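Local atomic coordinates of HTH-type transcriptional regulator LysG (Mycobacterium tuberculosis, PDB entry 3ISP), a protein that binds DNA as a homodimeric LysR-type transcriptional regulator, and probably activates expression of the exporter LysE while repressing its own. Residues A107-A112 / A287-L292; D203-K208 / C258-D263; G8-A13 / I41-Q46; G21-A26 / V53-P58; S192-R197 / R216-V221. All blocks are in the same frame, centred on the assembly; numbering follows the deposited sequence.

Contact 1: A107-A112 / A287-L292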
# COMPACT_ATOMS: atom_id res chain seq x y z
N ALA A 107 -0.34 -1.23 28.49
CA ALA A 107 -1.37 -1.72 29.38
C ALA A 107 -0.78 -2.44 30.59
O ALA A 107 -1.45 -2.61 31.61
CB ALA A 107 -2.34 -2.63 28.65
N THR A 108 0.46 -2.88 30.47
CA THR A 108 1.05 -3.63 31.56
C THR A 108 2.14 -2.82 32.26
O THR A 108 1.85 -1.94 33.07
CB THR A 108 1.58 -4.98 31.09
OG1 THR A 108 2.55 -4.78 30.06
CG2 THR A 108 0.45 -5.82 30.54
N TRP A 109 3.39 -3.09 31.92
CA TRP A 109 4.49 -2.52 32.68
C TRP A 109 4.77 -1.04 32.44
O TRP A 109 5.11 -0.33 33.39
CB TRP A 109 5.74 -3.34 32.47
CG TRP A 109 6.22 -3.35 31.07
CD1 TRP A 109 5.88 -4.23 30.08
CD2 TRP A 109 7.17 -2.45 30.50
NE1 TRP A 109 6.55 -3.92 28.92
CE2 TRP A 109 7.36 -2.83 29.15
CE3 TRP A 109 7.89 -1.36 31.00
CZ2 TRP A 109 8.22 -2.16 28.30
CZ3 TRP A 109 8.74 -0.70 30.16
CH2 TRP A 109 8.90 -1.10 28.82
N PHE A 110 4.63 -0.56 31.21
CA PHE A 110 5.11 0.79 30.86
C PHE A 110 4.50 1.90 31.71
O PHE A 110 5.14 2.92 31.96
CB PHE A 110 4.89 1.09 29.38
CG PHE A 110 5.67 2.29 28.88
CD1 PHE A 110 6.89 2.12 28.27
CD2 PHE A 110 5.17 3.57 29.02
CE1 PHE A 110 7.60 3.22 27.81
CE2 PHE A 110 5.88 4.66 28.55
CZ PHE A 110 7.09 4.49 27.96
N SER A 111 3.27 1.71 32.13
CA SER A 111 2.58 2.66 32.99
C SER A 111 3.50 3.29 34.03
O SER A 111 3.37 4.47 34.35
CB SER A 111 1.44 1.95 33.69
OG SER A 111 0.96 2.75 34.75
N ALA A 112 4.43 2.51 34.57
CA ALA A 112 5.25 2.95 35.70
C ALA A 112 6.10 4.16 35.36
O ALA A 112 6.53 4.88 36.25
CB ALA A 112 6.14 1.80 36.18
N ALA A 287 13.91 0.43 33.98
CA ALA A 287 13.51 0.06 35.33
C ALA A 287 12.04 -0.34 35.39
O ALA A 287 11.65 -1.19 36.17
CB ALA A 287 13.80 1.19 36.29
N ALA A 288 11.22 0.29 34.56
CA ALA A 288 9.81 -0.03 34.52
C ALA A 288 9.64 -1.46 34.01
O ALA A 288 8.62 -2.12 34.26
CB ALA A 288 9.07 0.95 33.64
N ALA A 289 10.65 -1.95 33.30
CA ALA A 289 10.57 -3.28 32.73
C ALA A 289 11.31 -4.34 33.56
O ALA A 289 11.46 -5.48 33.12
CB ALA A 289 11.10 -3.26 31.31
N SER A 290 11.76 -3.97 34.76
CA SER A 290 12.50 -4.92 35.57
C SER A 290 11.64 -6.14 35.86
O SER A 290 12.14 -7.22 36.19
CB SER A 290 13.00 -4.29 36.86
OG SER A 290 11.94 -3.79 37.64
N GLY A 291 10.33 -5.99 35.68
CA GLY A 291 9.39 -7.04 35.97
C GLY A 291 9.09 -7.99 34.83
O GLY A 291 8.31 -8.93 35.00
N LEU A 292 9.69 -7.76 33.66
CA LEU A 292 9.51 -8.69 32.55
C LEU A 292 10.26 -9.98 32.87
O LEU A 292 10.99 -10.05 33.86
CB LEU A 292 10.03 -8.08 31.24
CG LEU A 292 9.23 -6.92 30.65
CD1 LEU A 292 9.99 -6.24 29.54
CD2 LEU A 292 7.86 -7.36 30.13
O HOH W 1 6.31 -1.65 35.66
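The indole of Trp109 packs against the end of helix 276-288, with Ala288 at its edge and Ala289 and Leu292 over one face. Ala288 CB lies in the plane of the ring, 3.7 Å from Trp109 CE3. Ala289 CB is 3.8 Å from the centroid of the Trp109 six-membered ring and 16° off the normal, which meets the geometry of a CH-pi contact. Leu292 CD1 lies over the same face near the rim, and its other methyl, CD2, touches Trp109 CD1 at 3.7 Å. The torsion that puts the indole here is chi1 of 63°, which places CG between the backbone N and the carbonyl carbon of Trp109. Phe110 CB lies over the opposite face, near the rim. Beside the indole, Ala112 CB meets Ala288 CB at 4.0 Å, a small apolar contact at the more exposed margin.

No direct hydrogen bond joins the two segments, but one water bridges them. It donates to Trp109 O at 2.9 Å and to Ala288 O at 2.7 Å. Ala289 is the first residue to leave helical angles, and a type I turn from Ala289 to Leu292 folds the leucine back toward the indole. Leu160 and Leu266, from strands 155-169 and 255-271, also touch Trp109. The contact thus joins the loop after helix 103-107 to the end of helix 276-288 beside the sheet, an alpha/beta layering characteristic of the periplasmic-binding-protein-like regulatory domain of LysR proteins.

Contact 2: D203-K208 / C258-D263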
# COMPACT_ATOMS: atom_id res chain seq x y z
N ASP A 203 -0.97 -17.02 15.72
CA ASP A 203 -0.45 -17.90 14.68
C ASP A 203 0.83 -18.60 15.14
O ASP A 203 1.11 -19.72 14.71
CB ASP A 203 -0.18 -17.10 13.40
CG ASP A 203 -1.44 -16.86 12.59
OD1 ASP A 203 -2.53 -17.28 13.04
OD2 ASP A 203 -1.33 -16.26 11.49
N MET A 204 1.60 -17.95 16.00
CA MET A 204 2.86 -18.53 16.45
C MET A 204 2.58 -19.69 17.38
O MET A 204 3.24 -20.73 17.31
CB MET A 204 3.74 -17.48 17.12
CG MET A 204 4.29 -16.46 16.16
SD MET A 204 5.25 -15.24 17.05
CE MET A 204 4.88 -13.76 16.08
N LEU A 205 1.60 -19.51 18.27
CA LEU A 205 0.94 -20.64 18.90
C LEU A 205 0.23 -21.32 17.73
O LEU A 205 0.13 -20.75 16.65
CB LEU A 205 -0.08 -20.17 19.94
CG LEU A 205 -0.37 -21.20 21.03
CD1 LEU A 205 0.42 -20.87 22.29
CD2 LEU A 205 -1.84 -21.27 21.35
N VAL A 206 -0.25 -22.54 17.93
CA VAL A 206 -0.81 -23.28 16.81
C VAL A 206 0.35 -23.86 16.02
O VAL A 206 0.45 -25.08 15.86
CB VAL A 206 -1.72 -22.42 15.88
CG1 VAL A 206 -1.86 -23.06 14.51
CG2 VAL A 206 -3.09 -22.22 16.50
N ARG A 207 1.22 -22.98 15.52
CA ARG A 207 2.50 -23.42 14.98
C ARG A 207 3.29 -24.14 16.08
O ARG A 207 3.63 -25.31 15.95
CB ARG A 207 3.32 -22.24 14.45
CG ARG A 207 3.15 -21.94 12.96
CD ARG A 207 4.28 -22.56 12.13
NE ARG A 207 4.28 -22.07 10.75
CZ ARG A 207 3.91 -22.78 9.69
NH1 ARG A 207 3.53 -24.04 9.83
NH2 ARG A 207 3.94 -22.24 8.47
N LYS A 208 3.56 -23.43 17.17
CA LYS A 208 4.26 -24.02 18.29
C LYS A 208 3.52 -25.26 18.82
O LYS A 208 4.14 -26.23 19.27
CB LYS A 208 4.43 -22.98 19.40
CG LYS A 208 5.44 -23.34 20.47
CD LYS A 208 5.73 -22.16 21.39
CE LYS A 208 6.92 -22.47 22.30
NZ LYS A 208 6.91 -21.66 23.55
N CYS A 258 -4.43 -23.91 26.77
CA CYS A 258 -3.44 -24.99 26.73
C CYS A 258 -2.15 -24.61 27.45
O CYS A 258 -1.98 -23.48 27.91
CB CYS A 258 -3.17 -25.48 25.29
SG CYS A 258 -2.17 -24.40 24.23
N ASP A 259 -1.24 -25.57 27.53
CA ASP A 259 -0.08 -25.48 28.40
C ASP A 259 1.08 -24.68 27.79
O ASP A 259 2.04 -24.33 28.48
CB ASP A 259 0.39 -26.89 28.73
CG ASP A 259 0.92 -27.01 30.13
OD1 ASP A 259 0.64 -26.08 30.93
OD2 ASP A 259 1.60 -28.01 30.43
N ILE A 260 0.98 -24.37 26.50
CA ILE A 260 2.03 -23.65 25.79
C ILE A 260 1.96 -22.14 25.98
O ILE A 260 0.90 -21.60 26.29
CB ILE A 260 1.93 -23.91 24.29
CG1 ILE A 260 1.67 -25.39 24.03
CG2 ILE A 260 3.18 -23.41 23.59
CD1 ILE A 260 1.67 -25.74 22.57
N HIS A 261 3.08 -21.46 25.79
CA HIS A 261 3.10 -20.00 25.84
C HIS A 261 4.06 -19.38 24.80
O HIS A 261 4.75 -20.10 24.07
CB HIS A 261 3.44 -19.49 27.24
CG HIS A 261 4.74 -20.00 27.78
ND1 HIS A 261 5.96 -19.72 27.19
CD2 HIS A 261 5.02 -20.76 28.87
CE1 HIS A 261 6.92 -20.30 27.89
NE2 HIS A 261 6.38 -20.93 28.91
N LEU A 262 4.08 -18.06 24.73
CA LEU A 262 5.01 -17.37 23.84
C LEU A 262 5.81 -16.35 24.60
O LEU A 262 5.24 -15.52 25.32
CB LEU A 262 4.28 -16.67 22.69
CG LEU A 262 4.08 -17.44 21.40
CD1 LEU A 262 3.95 -16.47 20.26
CD2 LEU A 262 5.25 -18.38 21.16
N ASP A 263 7.12 -16.40 24.46
CA ASP A 263 7.97 -15.34 24.96
C ASP A 263 8.35 -14.46 23.79
O ASP A 263 8.80 -14.94 22.74
CB ASP A 263 9.20 -15.89 25.68
CG ASP A 263 8.85 -16.65 26.94
OD1 ASP A 263 8.28 -16.04 27.87
OD2 ASP A 263 9.16 -17.86 27.01
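Lys208 NZ donates to the backbone carbonyl His261 O at 2.7 Å, the one hydrogen bond between the two segments. It attaches helix 201-210 to the irregular, looped part of strand 255-271 within the LysR substrate-binding domain, which has the periplasmic-binding-protein fold. The C=O...N angle is 153°, and the ammonium is tilted 26° out of the carbonyl plane. Reach is provided by an extended lysine: CG is anti to the backbone N (chi1 -165°) and the chain stays straight beyond it. On the way, Lys208 CD passes Ile260 CG2 at 3.6 Å, the two side chains running in opposite directions, and Leu262 CD2 lies 3.8 Å from the same Lys208 CD. The aliphatic part of the lysine therefore lies against hydrophobic branches while its charged end reaches a main-chain acceptor. Asp263 OD2, 5.6 Å from Lys208 NZ, is not in contact with it, and Asp263 has its own salt bridge to Arg164; its charge may still favour the ammonium weakly.

Deeper in, Leu205 turns CD1 onto Ile260 CB at 3.9 Å, and Phe182, Trp237 and Pro167 complete the apolar surroundings of this leucine. At the other flank Met204 and Leu262 meet at about a right angle, Leu262 being tied by backbone hydrogen bonds to Tyr165 of strand 155-169. There the methyl Leu262 CD1 is set against the start of the methionine chain and also lies 3.7 Å from Met204 SD.

Contact 3: G8-A13 / I41-Q46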
# COMPACT_ATOMS: atom_id res chain seq x y z
N GLY A 8 22.44 23.39 8.59
CA GLY A 8 22.18 24.51 9.48
C GLY A 8 20.73 24.75 9.86
O GLY A 8 20.07 23.86 10.40
N PRO A 9 20.22 25.97 9.60
CA PRO A 9 18.79 26.27 9.71
C PRO A 9 18.12 25.85 8.41
O PRO A 9 17.01 26.30 8.10
CB PRO A 9 18.75 27.80 9.83
CG PRO A 9 20.20 28.28 9.73
CD PRO A 9 20.99 27.15 9.16
N GLN A 10 18.83 25.03 7.63
CA GLN A 10 18.30 24.45 6.40
C GLN A 10 17.41 23.27 6.77
O GLN A 10 16.30 23.12 6.24
CB GLN A 10 19.44 23.99 5.48
CG GLN A 10 20.25 25.13 4.85
CD GLN A 10 21.45 24.63 4.05
OE1 GLN A 10 21.71 25.10 2.94
NE2 GLN A 10 22.19 23.68 4.61
N LEU A 11 17.91 22.44 7.69
CA LEU A 11 17.13 21.35 8.27
C LEU A 11 15.88 21.92 8.89
O LEU A 11 14.78 21.39 8.71
CB LEU A 11 17.93 20.65 9.36
CG LEU A 11 19.27 20.08 8.93
CD1 LEU A 11 20.18 19.84 10.12
CD2 LEU A 11 19.05 18.79 8.15
N ALA A 12 16.05 23.01 9.62
CA ALA A 12 14.92 23.66 10.26
C ALA A 12 13.82 23.82 9.23
O ALA A 12 12.68 23.46 9.47
CB ALA A 12 15.34 25.01 10.82
N ALA A 13 14.20 24.36 8.07
CA ALA A 13 13.27 24.60 6.98
C ALA A 13 12.55 23.32 6.56
O ALA A 13 11.32 23.28 6.47
CB ALA A 13 14.01 25.19 5.79
N ILE A 41 15.61 25.06 1.45
CA ILE A 41 15.44 23.66 1.10
C ILE A 41 16.23 23.30 -0.17
O ILE A 41 16.88 22.27 -0.23
CB ILE A 41 13.95 23.32 0.96
CG1 ILE A 41 13.35 23.15 2.35
CG2 ILE A 41 13.76 22.05 0.16
CD1 ILE A 41 11.89 22.83 2.33
N LYS A 42 16.17 24.18 -1.17
CA LYS A 42 16.97 24.05 -2.39
C LYS A 42 18.47 23.94 -2.14
O LYS A 42 19.15 23.10 -2.73
CB LYS A 42 16.71 25.24 -3.31
CG LYS A 42 15.99 24.90 -4.60
CD LYS A 42 16.82 23.96 -5.46
CE LYS A 42 16.08 23.59 -6.73
NZ LYS A 42 16.43 22.21 -7.22
N SER A 43 19.00 24.80 -1.28
CA SER A 43 20.44 24.84 -1.06
C SER A 43 20.84 23.54 -0.37
O SER A 43 21.94 23.02 -0.57
CB SER A 43 20.83 26.05 -0.21
OG SER A 43 22.13 26.51 -0.55
N LEU A 44 19.91 23.04 0.44
CA LEU A 44 20.08 21.80 1.18
C LEU A 44 19.94 20.59 0.25
O LEU A 44 20.66 19.60 0.40
CB LEU A 44 19.05 21.74 2.30
CG LEU A 44 18.91 20.44 3.08
CD1 LEU A 44 20.22 20.03 3.72
CD2 LEU A 44 17.83 20.63 4.13
N GLU A 45 18.99 20.69 -0.69
CA GLU A 45 18.84 19.71 -1.75
C GLU A 45 20.08 19.70 -2.62
O GLU A 45 20.53 18.64 -3.07
CB GLU A 45 17.62 20.00 -2.61
CG GLU A 45 16.37 19.29 -2.16
CD GLU A 45 15.10 19.90 -2.74
OE1 GLU A 45 15.21 20.91 -3.47
OE2 GLU A 45 14.00 19.37 -2.46
N GLN A 46 20.63 20.89 -2.86
CA GLN A 46 21.89 21.03 -3.59
C GLN A 46 23.03 20.34 -2.86
O GLN A 46 23.69 19.46 -3.42
CB GLN A 46 22.21 22.51 -3.78
CG GLN A 46 21.60 23.12 -5.03
CD GLN A 46 22.30 22.65 -6.30
OE1 GLN A 46 23.30 21.92 -6.25
NE2 GLN A 46 21.77 23.07 -7.46
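Gln10 leans from helix 9-20 across to helix 34-48, and its side chain can be followed atom by atom over Leu44. Its CB lies 3.9 Å from Leu44 CB and nearly as close to the CD2 methyl, so the first carbon already touches the leucine. CG is placed beside the backbone N and anti to the carbonyl carbon (chi1 -70°), and the chain is extended beyond it, which carries the amide obliquely across Leu44 toward Ser43. The amide carbon CD comes within 4.1 Å of Leu44 CB. At the tip, Gln10 OE1 meets Ser43 CB at 3.4 Å, a contact with carbon; no hydrogen bond crosses the two segments.

Leu44 answers from its own side. With CG anti to the backbone N, its CD2 meets the backbone carbonyl, Gln10 O, at 3.6 Å and approaches Leu11 N. One turn further along helix 9-20, Ala13 CB faces Ile41 CG1 at 4.1 Å. The axes of the short segments come within 9.0 Å and run at 113° to each other, a steep crossing rather than an aligned pair.

Leu68 of helix 66-82 touches both Leu11 and Leu44 and so closes the hydrophobic core on a third side, while Lys42 NZ bonds Lys272 O of the third subunit. Helix 34-48 includes the end of the predicted helix-turn-helix motif, and its packing across the first helix is characteristic of the LysR-type winged helix-turn-helix domain.

Contact 4: G21-A26 / V53-P58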
# COMPACT_ATOMS: atom_id res chain seq x y z
N GLY A 21 3.33 20.51 6.34
CA GLY A 21 2.76 20.27 5.03
C GLY A 21 2.43 21.49 4.18
O GLY A 21 1.37 21.54 3.56
N SER A 22 3.34 22.47 4.15
CA SER A 22 3.17 23.68 3.35
C SER A 22 4.41 24.56 3.39
O SER A 22 5.04 24.70 4.45
CB SER A 22 1.98 24.50 3.87
OG SER A 22 2.13 25.87 3.53
N PHE A 23 4.77 25.15 2.26
CA PHE A 23 5.90 26.08 2.22
C PHE A 23 5.56 27.42 2.86
O PHE A 23 6.38 28.01 3.57
CB PHE A 23 6.39 26.30 0.78
CG PHE A 23 7.44 25.32 0.33
CD1 PHE A 23 7.21 23.95 0.37
CD2 PHE A 23 8.66 25.76 -0.14
CE1 PHE A 23 8.18 23.06 -0.05
CE2 PHE A 23 9.63 24.87 -0.56
CZ PHE A 23 9.39 23.52 -0.52
N ASP A 24 4.34 27.90 2.61
CA ASP A 24 3.86 29.15 3.19
C ASP A 24 3.70 29.04 4.70
O ASP A 24 4.10 29.94 5.44
CB ASP A 24 2.53 29.57 2.55
CG ASP A 24 2.71 30.35 1.26
OD1 ASP A 24 3.87 30.67 0.91
OD2 ASP A 24 1.69 30.66 0.61
N ALA A 25 3.11 27.94 5.15
CA ALA A 25 2.93 27.71 6.57
C ALA A 25 4.27 27.81 7.28
O ALA A 25 4.45 28.66 8.15
CB ALA A 25 2.28 26.36 6.82
N ALA A 26 5.21 26.97 6.89
CA ALA A 26 6.50 26.90 7.57
C ALA A 26 7.30 28.19 7.44
O ALA A 26 8.32 28.36 8.11
CB ALA A 26 7.30 25.73 7.04
N VAL A 53 11.83 17.00 -0.54
CA VAL A 53 10.45 17.30 -0.22
C VAL A 53 9.59 17.24 -1.46
O VAL A 53 9.86 17.93 -2.43
CB VAL A 53 10.30 18.74 0.28
CG1 VAL A 53 8.87 18.99 0.73
CG2 VAL A 53 11.26 19.03 1.40
N VAL A 54 8.55 16.42 -1.43
CA VAL A 54 7.55 16.50 -2.47
C VAL A 54 6.79 17.82 -2.29
O VAL A 54 6.21 18.06 -1.23
CB VAL A 54 6.58 15.32 -2.40
CG1 VAL A 54 5.95 15.09 -3.75
CG2 VAL A 54 7.30 14.08 -1.94
N ARG A 55 6.80 18.67 -3.31
CA ARG A 55 6.24 20.02 -3.18
C ARG A 55 4.72 20.05 -3.16
O ARG A 55 4.13 21.05 -2.72
CB ARG A 55 6.76 20.93 -4.30
CG ARG A 55 7.98 21.76 -3.94
CD ARG A 55 9.28 20.99 -4.13
NE ARG A 55 10.45 21.78 -3.74
CZ ARG A 55 11.70 21.32 -3.77
NH1 ARG A 55 11.93 20.07 -4.16
NH2 ARG A 55 12.71 22.10 -3.42
N GLU A 56 4.08 18.97 -3.60
CA GLU A 56 2.64 18.96 -3.86
C GLU A 56 1.73 19.04 -2.64
O GLU A 56 2.18 18.93 -1.49
CB GLU A 56 2.25 17.69 -4.63
CG GLU A 56 3.08 17.38 -5.86
CD GLU A 56 3.11 15.89 -6.16
OE1 GLU A 56 3.28 15.10 -5.21
OE2 GLU A 56 2.96 15.50 -7.35
N LYS A 57 0.44 19.22 -2.95
CA LYS A 57 -0.70 19.08 -2.03
C LYS A 57 -0.35 19.23 -0.54
O LYS A 57 -0.28 20.35 -0.05
CB LYS A 57 -1.44 17.78 -2.34
CG LYS A 57 -2.94 17.82 -2.11
CD LYS A 57 -3.68 18.18 -3.38
CE LYS A 57 -5.12 17.73 -3.28
NZ LYS A 57 -5.18 16.32 -2.82
N PRO A 58 -0.14 18.11 0.20
CA PRO A 58 0.52 18.32 1.49
C PRO A 58 1.99 17.95 1.35
O PRO A 58 2.30 16.93 0.74
CB PRO A 58 -0.17 17.29 2.41
CG PRO A 58 -1.13 16.51 1.52
CD PRO A 58 -0.70 16.75 0.12
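Phe23 and Arg55 make the main side-chain meeting: Phe23 CZ lies 3.8 Å from Arg55 NE and about 4.1 Å from Arg55 CG. The side chains cross obliquely, ring and guanidinium planes 31° apart. Val53 adds a purely apolar touch, its CG1 standing 4.2 Å from Phe23 CE1, at the ring edge and near its plane. Beyond the ring, the backbone of Gly21 passes Pro58, with Gly21 O 3.9 Å from Pro58 CA. Gly21 has positive phi, as it leaves the preceding helix.

Both a local cap and more distant partners position this shell. Ser22 is the N-cap of the short, weakly bonded helix at about Phe23 to Ala26: Ala25 N donates to Ser22 OG at 2.8 Å with a nearly straight N-H...O angle of 171°. Arg55 is bent at chi2 (84°), which brings CG and NE up to the ring at CZ, and its NH1 forms a salt bridge with Glu45 of helix 34-48. Val17, Val37 and Cys59 also pack on Phe23. Strands 53-54 and 60-61 pair as the hairpin wing, so the contact joins the first helix of the predicted helix-turn-helix motif to that wing.

Chemically, the aromatic ring meets the aliphatic stem and NE of Arg55, whereas the guanidinium's charge is probably balanced chiefly by Glu45; no hydrogen bond across the segments fixes the wing here.

Contact 5: S192-R197 / R216-V221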
# COMPACT_ATOMS: atom_id res chain seq x y z
N SER A 192 -10.86 -17.98 17.03
CA SER A 192 -9.75 -17.29 17.68
C SER A 192 -9.94 -15.77 17.59
O SER A 192 -10.75 -15.28 16.82
CB SER A 192 -8.39 -17.70 17.08
OG SER A 192 -8.21 -17.14 15.80
N LEU A 193 -9.19 -15.04 18.41
CA LEU A 193 -9.18 -13.59 18.33
C LEU A 193 -7.91 -13.08 17.65
O LEU A 193 -7.10 -13.85 17.12
CB LEU A 193 -9.26 -13.00 19.73
CG LEU A 193 -10.42 -13.45 20.59
CD1 LEU A 193 -10.41 -12.66 21.89
CD2 LEU A 193 -11.72 -13.25 19.83
N ALA A 194 -7.74 -11.77 17.68
CA ALA A 194 -6.61 -11.10 17.07
C ALA A 194 -6.88 -9.60 17.02
O ALA A 194 -8.03 -9.17 16.94
CB ALA A 194 -6.35 -11.64 15.68
N TRP A 195 -5.82 -8.81 17.08
CA TRP A 195 -5.95 -7.36 17.00
C TRP A 195 -6.25 -6.93 15.58
O TRP A 195 -6.96 -5.94 15.36
CB TRP A 195 -4.69 -6.67 17.50
CG TRP A 195 -4.65 -6.60 18.98
CD1 TRP A 195 -4.74 -7.65 19.86
CD2 TRP A 195 -4.54 -5.42 19.77
NE1 TRP A 195 -4.69 -7.18 21.15
CE2 TRP A 195 -4.57 -5.82 21.13
CE3 TRP A 195 -4.43 -4.06 19.47
CZ2 TRP A 195 -4.48 -4.91 22.17
CZ3 TRP A 195 -4.34 -3.16 20.51
CH2 TRP A 195 -4.37 -3.59 21.85
N ASN A 196 -5.72 -7.68 14.63
CA ASN A 196 -5.89 -7.39 13.21
C ASN A 196 -5.13 -8.40 12.36
O ASN A 196 -4.64 -9.40 12.88
CB ASN A 196 -5.43 -5.96 12.89
CG ASN A 196 -4.00 -5.71 13.30
OD1 ASN A 196 -3.08 -6.37 12.82
ND2 ASN A 196 -3.81 -4.75 14.18
N ARG A 197 -5.01 -8.15 11.06
CA ARG A 197 -4.38 -9.13 10.17
C ARG A 197 -2.89 -9.30 10.44
O ARG A 197 -2.36 -10.41 10.36
CB ARG A 197 -4.62 -8.77 8.70
CG ARG A 197 -5.96 -8.12 8.41
CD ARG A 197 -7.08 -8.76 9.19
NE ARG A 197 -8.31 -8.00 9.04
CZ ARG A 197 -9.22 -8.25 8.10
NH1 ARG A 197 -9.03 -9.25 7.24
NH2 ARG A 197 -10.33 -7.52 8.03
N ARG A 216 -8.82 -20.84 10.89
CA ARG A 216 -9.99 -20.91 11.76
C ARG A 216 -10.85 -19.67 11.64
O ARG A 216 -10.46 -18.69 10.99
CB ARG A 216 -9.53 -21.04 13.21
CG ARG A 216 -8.53 -19.96 13.62
CD ARG A 216 -7.52 -20.51 14.61
NE ARG A 216 -6.46 -19.56 14.95
CZ ARG A 216 -5.57 -19.07 14.10
NH1 ARG A 216 -5.62 -19.40 12.82
NH2 ARG A 216 -4.64 -18.24 14.52
N PRO A 217 -12.04 -19.69 12.25
CA PRO A 217 -12.78 -18.42 12.35
C PRO A 217 -12.05 -17.50 13.31
O PRO A 217 -11.71 -17.91 14.43
CB PRO A 217 -14.13 -18.85 12.94
CG PRO A 217 -13.87 -20.19 13.54
CD PRO A 217 -12.88 -20.83 12.63
N THR A 218 -11.79 -16.27 12.89
CA THR A 218 -11.07 -15.33 13.74
C THR A 218 -11.66 -13.92 13.77
O THR A 218 -11.81 -13.26 12.73
CB THR A 218 -9.55 -15.28 13.40
OG1 THR A 218 -9.02 -14.00 13.79
CG2 THR A 218 -9.32 -15.49 11.91
N HIS A 219 -11.99 -13.47 14.98
CA HIS A 219 -12.47 -12.12 15.23
C HIS A 219 -11.32 -11.14 15.29
O HIS A 219 -10.26 -11.46 15.82
CB HIS A 219 -13.17 -12.07 16.58
CG HIS A 219 -14.44 -12.87 16.64
ND1 HIS A 219 -15.58 -12.50 15.97
CD2 HIS A 219 -14.74 -14.02 17.29
CE1 HIS A 219 -16.53 -13.38 16.20
NE2 HIS A 219 -16.04 -14.31 17.00
N PHE A 220 -11.53 -9.93 14.78
CA PHE A 220 -10.52 -8.87 14.92
C PHE A 220 -11.00 -7.74 15.80
O PHE A 220 -11.85 -6.95 15.40
CB PHE A 220 -10.11 -8.37 13.56
CG PHE A 220 -9.51 -9.43 12.72
CD1 PHE A 220 -10.11 -9.84 11.55
CD2 PHE A 220 -8.34 -10.05 13.13
CE1 PHE A 220 -9.53 -10.83 10.78
CE2 PHE A 220 -7.77 -11.05 12.38
CZ PHE A 220 -8.37 -11.44 11.20
N VAL A 221 -10.44 -7.68 17.00
CA VAL A 221 -10.84 -6.68 17.97
C VAL A 221 -9.61 -6.03 18.59
O VAL A 221 -8.85 -6.67 19.32
CB VAL A 221 -11.70 -7.27 19.10
CG1 VAL A 221 -12.41 -6.15 19.82
CG2 VAL A 221 -12.70 -8.27 18.54
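A bend at chi2 (-41°) folds the side chain of Arg197 over Phe220, whose own chi1 of -61° sets its ring beside Ala194. Residues 192-194 and 217-221 run parallel in extended form, joined through helix 201-210, a connection resembling a beta-alpha-beta unit of the periplasmic-binding-protein-like domain, although just Ser192 with Thr218 counts as a bridge. Arg197 CD lies 3.7 Å from the centroid of the Phe220 ring, in CH-pi geometry, and the guanidinium continues almost parallel to the ring, 9° between planes. Ala194 CB meets the ring edge at Phe220 CD2, 3.6 Å away, and Thr218 O lies over the opposite face.

Three backbone hydrogen bonds fix the register: Ser192 N to Pro217 O at 2.7 Å, His219 N to Ser192 O at 2.9 Å, and Val221 N to Ala194 O at 2.8 Å. The carbonyls Ser192 O and Ala194 O also receive CA-H contacts from Thr218 and Phe220.

Polar ends look outward to further partners. Arg197 NH2 forms a salt bridge with Asp123 of the second subunit, and His219 ND1 bonds Leu122 N of that subunit, so the paired segments also form part of a dimer interface. Arg216 passes Ser192 OG without a good bonding angle, its NH2 being engaged by Asp203. On the buried flank, Leu193 CD2 reaches His219 CB at 3.7 Å.

Along the chain, contacts 3 and 4 come first, alternating within the DNA-binding domain; their centres lie 14 Å apart, meeting through the Glu45-Arg55 salt bridge. Contacts 1, 2 and 5 share the substrate-binding domain. Contact 1 encloses the other two in sequence, 23 Å from contact 2 and 26 Å from contact 5 between centres; strand 255-271 (contact 2) leads into helix 276-288 (contact 1). Contacts 2 and 5 interleave, 16 Å apart between centres: helix 201-210 of contact 2 connects the segments of contact 5, and Asp203 pairs with Arg216. The groups are 39 to 51 Å apart between centres, consistent with an elongated two-domain regulator. Contacts 1 and 5 touch the second subunit, 3 and 4 the third.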